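Local coordinates for protein LbaCas13a H328A (C2c2) (Lachnospiraceae bacterium NK4A179, PDB 5WLH) that binds pre-crRNA as a CRISPR-Cas13a RNA-targeting nuclease, probably processing the precursor and then cleaving RNA under the direction of the guide, at residues A[288-293]-A[1142-1147]; A[1136-1141]-A[1171-1176]; A[1152-1157]-A[1216-1221]. All blocks are in the same frame, centred on the assembly; numbering follows the deposited sequence.

Contact 1: A[288-293]-A[1142-1147]; sequences ASLDER and YACLNN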
ATOM      1  N   ALA A 288       3.739 -24.332 -20.477  1.00 20.40           N
ATOM      2  CA  ALA A 288       2.481 -24.698 -19.828  1.00 21.09           C
ATOM      3  C   ALA A 288       2.096 -26.101 -20.296  1.00 22.01           C
ATOM      4  O   ALA A 288       1.196 -26.299 -21.113  1.00 25.18           O
ATOM      5  CB  ALA A 288       1.401 -23.676 -20.150  1.00 22.10           C
ATOM      6  N   SER A 289       2.828 -27.081 -19.773  0.55 24.67           N
ATOM      7  CA  SER A 289       2.645 -28.488 -20.110  0.55 27.53           C
ATOM      8  C   SER A 289       2.426 -29.276 -18.827  0.55 25.83           C
ATOM      9  O   SER A 289       3.231 -29.182 -17.893  0.55 27.05           O
ATOM     10  CB  SER A 289       3.864 -29.036 -20.864  0.55 26.34           C
ATOM     11  OG  SER A 289       3.937 -30.452 -20.751  0.55 23.65           O
ATOM     12  N   LEU A 290       1.341 -30.060 -18.780  1.00 24.54           N
ATOM     13  CA  LEU A 290       1.101 -30.884 -17.601  1.00 25.86           C
ATOM     14  C   LEU A 290       2.178 -31.953 -17.412  1.00 27.13           C
ATOM     15  O   LEU A 290       2.374 -32.427 -16.289  1.00 26.38           O
ATOM     16  CB  LEU A 290      -0.284 -31.532 -17.686  1.00 28.11           C
ATOM     17  CG  LEU A 290      -1.372 -30.499 -17.984  1.00 32.16           C
ATOM     18  CD1 LEU A 290      -2.705 -31.188 -18.210  1.00 36.37           C
ATOM     19  CD2 LEU A 290      -1.467 -29.499 -16.850  1.00 32.04           C
ATOM     20  N   ASP A 291       2.896 -32.314 -18.473  1.00 26.78           N
ATOM     21  CA  ASP A 291       3.994 -33.268 -18.372  1.00 25.90           C
ATOM     22  C   ASP A 291       5.189 -32.564 -17.745  1.00 24.60           C
ATOM     23  O   ASP A 291       5.832 -31.737 -18.391  1.00 25.47           O
ATOM     24  CB  ASP A 291       4.335 -33.827 -19.749  1.00 27.39           C
ATOM     25  CG  ASP A 291       5.464 -34.847 -19.714  1.00 29.81           C
ATOM     26  OD1 ASP A 291       6.118 -35.006 -18.665  1.00 26.78           O
ATOM     27  OD2 ASP A 291       5.683 -35.498 -20.756  1.00 29.82           O
ATOM     28  N   GLU A 292       5.503 -32.919 -16.498  1.00 21.84           N
ATOM     29  CA  GLU A 292       6.535 -32.190 -15.769  1.00 30.75           C
ATOM     30  C   GLU A 292       7.910 -32.381 -16.379  1.00 29.75           C
ATOM     31  O   GLU A 292       8.806 -31.578 -16.118  1.00 24.25           O
ATOM     32  CB  GLU A 292       6.528 -32.618 -14.304  1.00 38.83           C
ATOM     33  CG  GLU A 292       5.302 -32.098 -13.569  1.00 50.12           C
ATOM     34  CD  GLU A 292       5.382 -32.266 -12.072  1.00 58.09           C
ATOM     35  OE1 GLU A 292       5.957 -33.276 -11.612  1.00 56.45           O
ATOM     36  OE2 GLU A 292       4.877 -31.367 -11.361  1.00 60.79           O
ATOM     37  N   ARG A 293       8.093 -33.423 -17.188  1.00 29.21           N
ATOM     38  CA  ARG A 293       9.376 -33.641 -17.838  1.00 25.26           C
ATOM     39  C   ARG A 293       9.663 -32.577 -18.889  1.00 24.27           C
ATOM     40  O   ARG A 293      10.829 -32.220 -19.099  1.00 26.71           O
ATOM     41  CB  ARG A 293       9.393 -35.045 -18.451  1.00 24.69           C
ATOM     42  CG  ARG A 293       9.207 -36.145 -17.415  1.00 26.41           C
ATOM     43  CD  ARG A 293       8.962 -37.500 -18.102  1.00 27.58           C
ATOM     44  NE  ARG A 293       7.821 -37.439 -19.016  1.00 28.77           N
ATOM     45  CZ  ARG A 293       7.492 -38.400 -19.874  1.00 33.03           C
ATOM     46  NH1 ARG A 293       8.219 -39.512 -19.936  1.00 28.50           N
ATOM     47  NH2 ARG A 293       6.440 -38.243 -20.670  1.00 30.97           N
ATOM     48  N   TYR A1142      -4.581 -21.514 -18.850  1.00 21.03           N
ATOM     49  CA  TYR A1142      -5.039 -20.890 -20.084  1.00 18.06           C
ATOM     50  C   TYR A1142      -4.024 -21.091 -21.196  1.00 21.59           C
ATOM     51  O   TYR A1142      -4.381 -21.446 -22.330  1.00 23.05           O
ATOM     52  CB  TYR A1142      -5.290 -19.398 -19.860  1.00 18.51           C
ATOM     53  CG  TYR A1142      -5.770 -18.638 -21.067  1.00 19.69           C
ATOM     54  CD1 TYR A1142      -7.116 -18.655 -21.436  1.00 20.58           C
ATOM     55  CD2 TYR A1142      -4.892 -17.875 -21.818  1.00 20.37           C
ATOM     56  CE1 TYR A1142      -7.564 -17.912 -22.527  1.00 21.98           C
ATOM     57  CE2 TYR A1142      -5.330 -17.130 -22.904  1.00 21.24           C
ATOM     58  CZ  TYR A1142      -6.668 -17.147 -23.240  1.00 25.49           C
ATOM     59  OH  TYR A1142      -7.089 -16.408 -24.311  1.00 26.25           O
ATOM     60  N   ALA A1143      -2.745 -20.848 -20.894  1.00 22.30           N
ATOM     61  CA  ALA A1143      -1.700 -21.157 -21.859  1.00 17.41           C
ATOM     62  C   ALA A1143      -1.728 -22.629 -22.232  1.00 20.16           C
ATOM     63  O   ALA A1143      -1.552 -22.983 -23.404  1.00 25.97           O
ATOM     64  CB  ALA A1143      -0.326 -20.764 -21.297  1.00 15.78           C
ATOM     65  N   CYS A1144      -1.937 -23.500 -21.250  1.00 19.35           N
ATOM     66  CA  CYS A1144      -1.958 -24.933 -21.537  1.00 23.19           C
ATOM     67  C   CYS A1144      -3.117 -25.276 -22.459  1.00 27.05           C
ATOM     68  O   CYS A1144      -2.951 -26.002 -23.454  1.00 24.47           O
ATOM     69  CB  CYS A1144      -2.043 -25.720 -20.232  1.00 23.40           C
ATOM     70  SG  CYS A1144      -1.970 -27.520 -20.492  1.00 26.83           S
ATOM     71  N   LEU A1145      -4.301 -24.743 -22.149  1.00 22.10           N
ATOM     72  CA  LEU A1145      -5.469 -24.978 -22.990  1.00 26.79           C
ATOM     73  C   LEU A1145      -5.212 -24.563 -24.421  1.00 31.65           C
ATOM     74  O   LEU A1145      -5.750 -25.168 -25.355  1.00 32.64           O
ATOM     75  CB  LEU A1145      -6.677 -24.205 -22.459  1.00 24.55           C
ATOM     76  CG  LEU A1145      -7.562 -24.820 -21.393  1.00 31.15           C
ATOM     77  CD1 LEU A1145      -8.588 -23.787 -20.949  1.00 31.08           C
ATOM     78  CD2 LEU A1145      -8.265 -26.067 -21.918  1.00 27.98           C
ATOM     79  N   ASN A1146      -4.387 -23.543 -24.619  1.00 28.32           N
ATOM     80  CA  ASN A1146      -4.218 -22.962 -25.936  1.00 31.20           C
ATOM     81  C   ASN A1146      -2.952 -23.430 -26.639  1.00 31.13           C
ATOM     82  O   ASN A1146      -2.605 -22.887 -27.687  1.00 35.88           O
ATOM     83  CB  ASN A1146      -4.276 -21.439 -25.818  1.00 27.97           C
ATOM     84  CG  ASN A1146      -5.697 -20.956 -25.639  1.00 34.08           C
ATOM     85  OD1 ASN A1146      -6.436 -20.862 -26.604  1.00 39.73           O
ATOM     86  ND2 ASN A1146      -6.105 -20.699 -24.402  1.00 37.43           N
ATOM     87  N   ASN A1147      -2.271 -24.436 -26.113  1.00 30.75           N
ATOM     88  CA  ASN A1147      -1.175 -25.040 -26.854  1.00 31.65           C
ATOM     89  C   ASN A1147      -1.591 -26.432 -27.327  1.00 31.50           C
ATOM     90  O   ASN A1147      -2.718 -26.886 -27.095  1.00 28.34           O
ATOM     91  CB  ASN A1147       0.124 -25.056 -26.027  1.00 27.43           C
ATOM     92  CG  ASN A1147       0.081 -26.005 -24.826  1.00 29.83           C
ATOM     93  OD1 ASN A1147      -0.585 -27.037 -24.832  1.00 28.40           O
ATOM     94  ND2 ASN A1147       0.837 -25.652 -23.783  1.00 30.91           N
TER
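Cys1144 lies against the backbone carbonyl of Ala288 and against Leu290 through successive atoms of one short side chain. Its CB touches Ala288 O at 3.4 Å and also approaches the methyl group of Ala288. With SG turned anti to the backbone N (chi1 -176°), the sulfur runs on past the same carbonyl oxygen to Leu290, whose CG lies 3.9 Å from Cys1144 SG. Beside it, Ala1143 CB packs on Ala288 CB at 3.6 Å, two methyl groups in direct contact.

Here the last turn of helix 1106-1145 and the residues just beyond it abut the linker between helices 268-287 and 292-311, the latter N-capped by Asp291. Tyr448 of helix 429-458 also packs on Ala288, and Tyr1155 on both Cys1144 and Leu290. On the other segment, Asn1147 ND2 donates to Ala288 O at 2.8 Å, with an N-H...O angle of 145°. The oxygen lies in the amide plane of Asn1147, whereas the donor stands above the carbonyl plane of Ala288. Ser285 O is a second acceptor for ND2, while OD1 pairs with Ser1149 OG, holding the amide at both ends.

Contact 2: A[1136-1141]-A[1171-1176]; sequences FQLGYH and AILYQI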
ATOM      1  N   PHE A1136      -1.967 -16.837 -11.468  1.00 17.43           N
ATOM      2  CA  PHE A1136      -0.922 -17.691 -12.010  1.00 17.88           C
ATOM      3  C   PHE A1136      -1.530 -18.952 -12.596  1.00 16.95           C
ATOM      4  O   PHE A1136      -1.236 -19.325 -13.739  1.00 17.29           O
ATOM      5  CB  PHE A1136       0.094 -18.093 -10.937  1.00 15.97           C
ATOM      6  CG  PHE A1136       1.159 -18.997 -11.477  1.00 17.56           C
ATOM      7  CD1 PHE A1136       0.952 -20.383 -11.570  1.00 17.70           C
ATOM      8  CD2 PHE A1136       2.343 -18.466 -11.962  1.00 20.58           C
ATOM      9  CE1 PHE A1136       1.922 -21.197 -12.124  1.00 19.18           C
ATOM     10  CE2 PHE A1136       3.332 -19.289 -12.496  1.00 19.51           C
ATOM     11  CZ  PHE A1136       3.124 -20.652 -12.573  1.00 20.18           C
ATOM     12  N   GLN A1137      -2.362 -19.627 -11.802  1.00 18.79           N
ATOM     13  CA  GLN A1137      -2.991 -20.863 -12.268  1.00 19.16           C
ATOM     14  C   GLN A1137      -3.846 -20.611 -13.499  1.00 20.67           C
ATOM     15  O   GLN A1137      -3.779 -21.364 -14.470  1.00 20.76           O
ATOM     16  CB  GLN A1137      -3.826 -21.481 -11.159  1.00 16.31           C
ATOM     17  CG  GLN A1137      -2.976 -21.997 -10.007  1.00 20.14           C
ATOM     18  CD  GLN A1137      -3.809 -22.475  -8.851  1.00 24.71           C
ATOM     19  OE1 GLN A1137      -4.749 -21.800  -8.418  1.00 22.22           O
ATOM     20  NE2 GLN A1137      -3.470 -23.643  -8.334  1.00 22.23           N
ATOM     21  N   LEU A1138      -4.646 -19.542 -13.483  1.00 17.18           N
ATOM     22  CA  LEU A1138      -5.453 -19.208 -14.648  1.00 21.12           C
ATOM     23  C   LEU A1138      -4.586 -18.958 -15.865  1.00 21.11           C
ATOM     24  O   LEU A1138      -4.888 -19.438 -16.951  1.00 20.61           O
ATOM     25  CB  LEU A1138      -6.303 -17.976 -14.371  1.00 19.40           C
ATOM     26  CG  LEU A1138      -7.530 -18.271 -13.533  1.00 21.65           C
ATOM     27  CD1 LEU A1138      -8.205 -16.935 -13.195  1.00 24.89           C
ATOM     28  CD2 LEU A1138      -8.530 -19.211 -14.305  1.00 21.76           C
ATOM     29  N   GLY A1139      -3.510 -18.188 -15.710  1.00 19.57           N
ATOM     30  CA  GLY A1139      -2.695 -17.874 -16.867  1.00 19.59           C
ATOM     31  C   GLY A1139      -1.976 -19.094 -17.394  1.00 20.38           C
ATOM     32  O   GLY A1139      -1.904 -19.310 -18.608  1.00 19.77           O
ATOM     33  N   TYR A1140      -1.455 -19.910 -16.483  1.00 18.04           N
ATOM     34  CA  TYR A1140      -0.732 -21.118 -16.848  1.00 20.06           C
ATOM     35  C   TYR A1140      -1.659 -22.124 -17.530  1.00 20.25           C
ATOM     36  O   TYR A1140      -1.355 -22.637 -18.612  1.00 22.41           O
ATOM     37  CB  TYR A1140      -0.103 -21.687 -15.582  1.00 18.69           C
ATOM     38  CG  TYR A1140       0.573 -23.010 -15.744  1.00 19.16           C
ATOM     39  CD1 TYR A1140       1.908 -23.077 -16.104  1.00 23.45           C
ATOM     40  CD2 TYR A1140      -0.125 -24.197 -15.556  1.00 23.39           C
ATOM     41  CE1 TYR A1140       2.549 -24.307 -16.241  1.00 21.91           C
ATOM     42  CE2 TYR A1140       0.502 -25.431 -15.701  1.00 22.72           C
ATOM     43  CZ  TYR A1140       1.839 -25.474 -16.039  1.00 24.26           C
ATOM     44  OH  TYR A1140       2.464 -26.698 -16.174  1.00 25.83           O
ATOM     45  N   HIS A1141      -2.814 -22.404 -16.928  1.00 18.69           N
ATOM     46  CA  HIS A1141      -3.691 -23.390 -17.560  1.00 20.45           C
ATOM     47  C   HIS A1141      -4.385 -22.831 -18.789  1.00 23.16           C
ATOM     48  O   HIS A1141      -4.712 -23.595 -19.703  1.00 22.58           O
ATOM     49  CB  HIS A1141      -4.690 -23.916 -16.546  1.00 20.44           C
ATOM     50  CG  HIS A1141      -4.044 -24.767 -15.506  1.00 20.16           C
ATOM     51  ND1 HIS A1141      -3.639 -26.061 -15.758  1.00 20.72           N
ATOM     52  CD2 HIS A1141      -3.644 -24.482 -14.245  1.00 19.64           C
ATOM     53  CE1 HIS A1141      -3.070 -26.556 -14.675  1.00 20.93           C
ATOM     54  NE2 HIS A1141      -3.058 -25.617 -13.741  1.00 22.79           N
ATOM     55  N   ALA A1171     -13.229 -26.140 -18.820  1.00 21.97           N
ATOM     56  CA  ALA A1171     -13.525 -26.627 -17.478  1.00 21.55           C
ATOM     57  C   ALA A1171     -12.421 -26.287 -16.494  1.00 21.05           C
ATOM     58  O   ALA A1171     -12.708 -25.869 -15.368  1.00 21.61           O
ATOM     59  CB  ALA A1171     -13.734 -28.144 -17.495  1.00 28.18           C
ATOM     60  N   ILE A1172     -11.154 -26.484 -16.891  1.00 20.72           N
ATOM     61  CA  ILE A1172     -10.054 -26.236 -15.959  1.00 21.54           C
ATOM     62  C   ILE A1172     -10.108 -24.801 -15.457  1.00 19.85           C
ATOM     63  O   ILE A1172      -9.863 -24.542 -14.280  1.00 21.00           O
ATOM     64  CB  ILE A1172      -8.689 -26.557 -16.595  1.00 19.04           C
ATOM     65  CG1 ILE A1172      -7.542 -26.215 -15.620  1.00 19.63           C
ATOM     66  CG2 ILE A1172      -8.492 -25.805 -17.859  1.00 18.42           C
ATOM     67  CD1 ILE A1172      -7.498 -27.069 -14.413  1.00 22.67           C
ATOM     68  N   LEU A1173     -10.464 -23.861 -16.331  1.00 19.39           N
ATOM     69  CA  LEU A1173     -10.501 -22.459 -15.918  1.00 21.73           C
ATOM     70  C   LEU A1173     -11.649 -22.206 -14.958  1.00 21.74           C
ATOM     71  O   LEU A1173     -11.481 -21.517 -13.947  1.00 17.28           O
ATOM     72  CB  LEU A1173     -10.628 -21.554 -17.143  1.00 20.90           C
ATOM     73  CG  LEU A1173      -9.565 -21.702 -18.213  1.00 24.01           C
ATOM     74  CD1 LEU A1173      -9.888 -20.781 -19.391  1.00 23.26           C
ATOM     75  CD2 LEU A1173      -8.176 -21.423 -17.636  1.00 22.86           C
ATOM     76  N   TYR A1174     -12.827 -22.751 -15.269  1.00 20.26           N
ATOM     77  CA  TYR A1174     -13.951 -22.673 -14.348  1.00 20.22           C
ATOM     78  C   TYR A1174     -13.557 -23.223 -12.983  1.00 20.33           C
ATOM     79  O   TYR A1174     -13.798 -22.594 -11.947  1.00 18.13           O
ATOM     80  CB  TYR A1174     -15.150 -23.459 -14.922  1.00 18.02           C
ATOM     81  CG  TYR A1174     -16.292 -23.527 -13.935  1.00 20.62           C
ATOM     82  CD1 TYR A1174     -16.332 -24.505 -12.944  1.00 20.13           C
ATOM     83  CD2 TYR A1174     -17.306 -22.581 -13.967  1.00 22.10           C
ATOM     84  CE1 TYR A1174     -17.352 -24.532 -12.011  1.00 22.36           C
ATOM     85  CE2 TYR A1174     -18.351 -22.604 -13.038  1.00 22.18           C
ATOM     86  CZ  TYR A1174     -18.369 -23.586 -12.075  1.00 22.70           C
ATOM     87  OH  TYR A1174     -19.375 -23.592 -11.141  1.00 23.43           O
ATOM     88  N   GLN A1175     -12.942 -24.410 -12.970  1.00 19.82           N
ATOM     89  CA  GLN A1175     -12.670 -25.086 -11.711  1.00 20.57           C
ATOM     90  C   GLN A1175     -11.609 -24.356 -10.907  1.00 20.08           C
ATOM     91  O   GLN A1175     -11.662 -24.361  -9.671  1.00 18.42           O
ATOM     92  CB  GLN A1175     -12.265 -26.538 -11.986  1.00 19.27           C
ATOM     93  CG  GLN A1175     -13.436 -27.330 -12.634  1.00 18.14           C
ATOM     94  CD  GLN A1175     -14.319 -27.961 -11.582  1.00 22.20           C
ATOM     95  OE1 GLN A1175     -15.310 -27.378 -11.153  1.00 23.29           O
ATOM     96  NE2 GLN A1175     -13.925 -29.127 -11.114  1.00 25.70           N
ATOM     97  N   ILE A1176     -10.655 -23.716 -11.582  1.00 18.71           N
ATOM     98  CA  ILE A1176      -9.682 -22.900 -10.863  1.00 19.47           C
ATOM     99  C   ILE A1176     -10.388 -21.761 -10.142  1.00 19.00           C
ATOM    100  O   ILE A1176     -10.175 -21.528  -8.948  1.00 21.74           O
ATOM    101  CB  ILE A1176      -8.595 -22.371 -11.814  1.00 19.72           C
ATOM    102  CG1 ILE A1176      -7.666 -23.519 -12.238  1.00 21.84           C
ATOM    103  CG2 ILE A1176      -7.771 -21.272 -11.086  1.00 20.82           C
ATOM    104  CD1 ILE A1176      -6.734 -23.177 -13.387  1.00 19.76           C
TER
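An antiparallel helix pair brings Ile1176 of helix 1171-1180 up against Gln1137, Leu1138 and His1141 of the long helix 1106-1145. The two segments run almost exactly opposite to each other, at 177°, with their axes 9.7 Å apart.

Ile1176 divides its branches between three residues. CG2, anti to the backbone N, slides past Leu1138 and comes 3.9 Å from Leu1138 CG. CG1, anti to the carbonyl carbon (chi1 -72°), carries CD1 to His1141, where Ile1176 CD1 meets His1141 CD2 at 3.5 Å, approaching the ring obliquely. The same methyl group also touches the backbone oxygen of Gln1137, and Gln1137 CB rests on both methyl ends of Ile1176. One turn earlier, Leu1173 CD2 meets Leu1138 CD2 at 4.0 Å.

The His1141 imidazole is held between two neighbours. Over one face, Tyr1140 CD2 sits 3.7 Å above the plane of the His1141 ring, near its centre; over the opposite face lies Ile1172 CD1, displaced toward the rim. Ile1172 crosses the histidine at about a right angle, its CG1 packing on His1141 CB at 3.8 Å. A hydrogen bond between His1141 ND1 and Tyr1155 OH further fixes the ring's rotation, satisfying a buried nitrogen. Gln1137, also buried, has both ends of its amide engaged, OE1 by Tyr1180 OH and NE2 by the backbone oxygen of Tyr1226.

No hydrogen bond joins the two segments directly. Aliphatic branches and the histidine ring make up the interface, and the polar atoms of His1141 and Gln1137 are bonded to other parts of the chain, within the antiparallel helix packing of what is probably the second HEPN nuclease domain, as in other Cas13a enzymes.

Contact 3: A[1152-1157]-A[1216-1221]; sequences QATYVT and AKSFEN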
ATOM      1  N   GLN A1152      -6.422 -34.153 -21.340  1.00 38.96           N
ATOM      2  CA  GLN A1152      -7.511 -35.109 -21.175  1.00 45.86           C
ATOM      3  C   GLN A1152      -8.871 -34.433 -21.355  1.00 41.61           C
ATOM      4  O   GLN A1152      -9.010 -33.207 -21.287  1.00 33.40           O
ATOM      5  CB  GLN A1152      -7.437 -35.784 -19.807  1.00 54.05           C
ATOM      6  CG  GLN A1152      -6.397 -36.895 -19.739  1.00 60.61           C
ATOM      7  CD  GLN A1152      -6.020 -37.418 -21.113  1.00 66.05           C
ATOM      8  OE1 GLN A1152      -6.747 -38.213 -21.716  1.00 66.92           O
ATOM      9  NE2 GLN A1152      -4.881 -36.962 -21.623  1.00 68.35           N
ATOM     10  N   ALA A1153      -9.890 -35.268 -21.578  1.00 34.39           N
ATOM     11  CA  ALA A1153     -11.208 -34.761 -21.942  1.00 29.54           C
ATOM     12  C   ALA A1153     -11.745 -33.787 -20.904  1.00 26.68           C
ATOM     13  O   ALA A1153     -12.218 -32.700 -21.253  1.00 28.99           O
ATOM     14  CB  ALA A1153     -12.191 -35.918 -22.124  1.00 34.15           C
ATOM     15  N   THR A1154     -11.714 -34.171 -19.626  1.00 26.73           N
ATOM     16  CA  THR A1154     -12.360 -33.361 -18.596  1.00 28.68           C
ATOM     17  C   THR A1154     -11.541 -32.143 -18.188  1.00 28.26           C
ATOM     18  O   THR A1154     -12.048 -31.291 -17.449  1.00 24.01           O
ATOM     19  CB  THR A1154     -12.657 -34.197 -17.356  1.00 27.99           C
ATOM     20  OG1 THR A1154     -11.436 -34.779 -16.872  1.00 35.44           O
ATOM     21  CG2 THR A1154     -13.685 -35.291 -17.669  1.00 29.36           C
ATOM     22  N   TYR A1155     -10.294 -32.052 -18.639  1.00 29.89           N
ATOM     23  CA  TYR A1155      -9.546 -30.809 -18.501  1.00 28.86           C
ATOM     24  C   TYR A1155     -10.179 -29.700 -19.329  1.00 30.32           C
ATOM     25  O   TYR A1155     -10.220 -28.539 -18.896  1.00 26.17           O
ATOM     26  CB  TYR A1155      -8.106 -31.055 -18.933  1.00 27.34           C
ATOM     27  CG  TYR A1155      -7.142 -29.904 -18.773  1.00 22.99           C
ATOM     28  CD1 TYR A1155      -6.481 -29.699 -17.573  1.00 24.53           C
ATOM     29  CD2 TYR A1155      -6.846 -29.076 -19.840  1.00 28.12           C
ATOM     30  CE1 TYR A1155      -5.564 -28.665 -17.421  1.00 24.00           C
ATOM     31  CE2 TYR A1155      -5.929 -28.042 -19.707  1.00 25.14           C
ATOM     32  CZ  TYR A1155      -5.288 -27.854 -18.497  1.00 24.24           C
ATOM     33  OH  TYR A1155      -4.377 -26.830 -18.364  1.00 24.38           O
ATOM     34  N   VAL A1156     -10.672 -30.040 -20.527  1.00 21.79           N
ATOM     35  CA  VAL A1156     -11.234 -29.056 -21.445  1.00 21.78           C
ATOM     36  C   VAL A1156     -12.733 -28.907 -21.236  1.00 28.69           C
ATOM     37  O   VAL A1156     -13.271 -27.800 -21.305  1.00 27.24           O
ATOM     38  CB  VAL A1156     -10.908 -29.456 -22.900  1.00 25.39           C
ATOM     39  CG1 VAL A1156     -11.413 -28.405 -23.895  1.00 31.58           C
ATOM     40  CG2 VAL A1156      -9.418 -29.692 -23.071  1.00 26.24           C
ATOM     41  N   THR A1157     -13.424 -30.011 -20.961  1.00 29.65           N
ATOM     42  CA  THR A1157     -14.879 -30.013 -20.980  1.00 29.47           C
ATOM     43  C   THR A1157     -15.407 -30.885 -19.856  1.00 28.31           C
ATOM     44  O   THR A1157     -15.025 -32.053 -19.748  1.00 27.73           O
ATOM     45  CB  THR A1157     -15.390 -30.534 -22.334  1.00 32.55           C
ATOM     46  OG1 THR A1157     -14.990 -29.629 -23.377  1.00 41.75           O
ATOM     47  CG2 THR A1157     -16.902 -30.666 -22.326  1.00 29.71           C
ATOM     48  N   ALA A1216      -9.384 -33.219 -10.715  1.00 25.16           N
ATOM     49  CA  ALA A1216      -8.228 -33.456 -11.563  1.00 29.48           C
ATOM     50  C   ALA A1216      -7.715 -34.881 -11.461  1.00 32.61           C
ATOM     51  O   ALA A1216      -6.911 -35.292 -12.297  1.00 39.71           O
ATOM     52  CB  ALA A1216      -7.106 -32.490 -11.189  1.00 26.27           C
ATOM     53  N   LYS A1217      -8.177 -35.627 -10.463  1.00 36.00           N
ATOM     54  CA  LYS A1217      -7.533 -36.861 -10.026  1.00 49.49           C
ATOM     55  C   LYS A1217      -7.443 -37.895 -11.130  1.00 49.52           C
ATOM     56  O   LYS A1217      -6.574 -38.772 -11.084  1.00 54.81           O
ATOM     57  CB  LYS A1217      -8.291 -37.425  -8.840  1.00 52.26           C
ATOM     58  CG  LYS A1217      -7.470 -38.271  -7.936  1.00 58.98           C
ATOM     59  CD  LYS A1217      -7.784 -37.934  -6.523  1.00 66.67           C
ATOM     60  CE  LYS A1217      -7.739 -39.164  -5.698  1.00 74.17           C
ATOM     61  NZ  LYS A1217      -6.427 -39.821  -5.940  1.00 79.14           N
ATOM     62  N   SER A1218      -8.334 -37.817 -12.109  1.00 42.81           N
ATOM     63  CA  SER A1218      -8.309 -38.721 -13.243  1.00 38.92           C
ATOM     64  C   SER A1218      -7.104 -38.488 -14.152  1.00 45.48           C
ATOM     65  O   SER A1218      -6.697 -39.411 -14.870  1.00 42.83           O
ATOM     66  CB  SER A1218      -9.608 -38.543 -14.013  1.00 44.55           C
ATOM     67  OG  SER A1218     -10.022 -37.182 -13.948  1.00 46.61           O
ATOM     68  N   PHE A1219      -6.518 -37.284 -14.117  1.00 45.63           N
ATOM     69  CA  PHE A1219      -5.541 -36.878 -15.120  1.00 40.43           C
ATOM     70  C   PHE A1219      -4.321 -37.794 -15.084  1.00 42.69           C
ATOM     71  O   PHE A1219      -3.770 -38.090 -14.018  1.00 37.13           O
ATOM     72  CB  PHE A1219      -5.121 -35.417 -14.900  1.00 47.35           C
ATOM     73  CG  PHE A1219      -6.231 -34.392 -15.134  1.00 50.74           C
ATOM     74  CD1 PHE A1219      -7.369 -34.706 -15.870  1.00 53.12           C
ATOM     75  CD2 PHE A1219      -6.118 -33.103 -14.621  1.00 48.71           C
ATOM     76  CE1 PHE A1219      -8.367 -33.757 -16.076  1.00 48.09           C
ATOM     77  CE2 PHE A1219      -7.119 -32.150 -14.823  1.00 48.60           C
ATOM     78  CZ  PHE A1219      -8.245 -32.482 -15.547  1.00 48.19           C
ATOM     79  N   GLU A1220      -3.917 -38.266 -16.261  1.00 51.59           N
ATOM     80  CA  GLU A1220      -2.804 -39.201 -16.369  1.00 58.54           C
ATOM     81  C   GLU A1220      -1.458 -38.511 -16.518  1.00 63.58           C
ATOM     82  O   GLU A1220      -0.443 -39.052 -16.063  1.00 64.95           O
ATOM     83  CB  GLU A1220      -3.021 -40.139 -17.558  1.00 62.76           C
ATOM     84  CG  GLU A1220      -4.165 -41.121 -17.388  1.00 65.08           C
ATOM     85  CD  GLU A1220      -3.702 -42.545 -17.597  1.00 65.50           C
ATOM     86  OE1 GLU A1220      -2.509 -42.800 -17.336  1.00 71.62           O
ATOM     87  OE2 GLU A1220      -4.506 -43.395 -18.031  1.00 55.85           O
ATOM     88  N   ASN A1221      -1.422 -37.334 -17.143  1.00 65.59           N
ATOM     89  CA  ASN A1221      -0.168 -36.650 -17.444  1.00 66.40           C
ATOM     90  C   ASN A1221       0.427 -35.919 -16.244  1.00 62.01           C
ATOM     91  O   ASN A1221       1.500 -35.320 -16.377  1.00 60.86           O
ATOM     92  CB  ASN A1221      -0.372 -35.669 -18.603  1.00 70.72           C
ATOM     93  CG  ASN A1221      -1.709 -34.952 -18.537  1.00 74.84           C
ATOM     94  OD1 ASN A1221      -2.352 -34.900 -17.488  1.00 76.13           O
ATOM     95  ND2 ASN A1221      -2.136 -34.397 -19.666  1.00 76.60           N
TER
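The Phe1219 ring has Ala1216 CA over one face, 3.6 Å above the plane of the phenyl group and displaced toward its rim, and Tyr1155 on the opposite side. The two aromatic rings form an offset edge-to-face pair, the edge of Tyr1155 directed at the face of Phe1219, with centroids 5.7 Å apart and planes at 67°. Phe1219 CE2 lies near the plane of the tyrosine ring, at its edge, 3.7 Å from Tyr1155 CD1.

At the edge of the phenyl ring, near its plane, Thr1154 OG1 approaches Phe1219 CE1 to 3.3 Å. Closer to the backbone, Tyr1155 CB rests on Phe1219 CZ at 3.7 Å. Gln1152 CB adds a looser, oblique touch at Phe1219 CD1. Phe1219 CG is anti to its own carbonyl carbon (chi1 -66°), which swings the ring toward the short helix 1153-1156. A type I turn from Ala1216 to Phe1219, closed by a bond from Phe1219 N to Ala1216 O, brings the alanine under the ring of the same segment.

No hydrogen bond spans the two segments, but Tyr1215, the residue before 1216-1221, bonds through OH to Thr1154 O. Phe1219, in the loop after helix 1205-1216, packs against helix 1153-1156, which leads into strand 1157-1160, while Tyr1155 continues inward to Cys1144 and Leu1145 of helix 1106-1145, its OH reaching His1141 there.

Overall arrangement
From the N terminus, 848 residues separate 288-293 from 1142-1147, so contact 1 closes by far the longest loop, joining the linker before helix 292-311 to the end of helix 1106-1145. Contact 2 opens on that same helix just before contact 1 closes; the two therefore cross. After helix 1153-1156 and two short strands, the chain returns at 1171-1176 to close contact 2. Contact 3 opens at 1152-1157 within this loop and closes beyond it at 1216-1221, crossing contact 2 but following contact 1 in series. Tyr1155 lies where all three meet, bordering Leu290, Cys1144 and His1141, and joins helix 1106-1145, the 288-293 linker and the loop after helix 1205-1216.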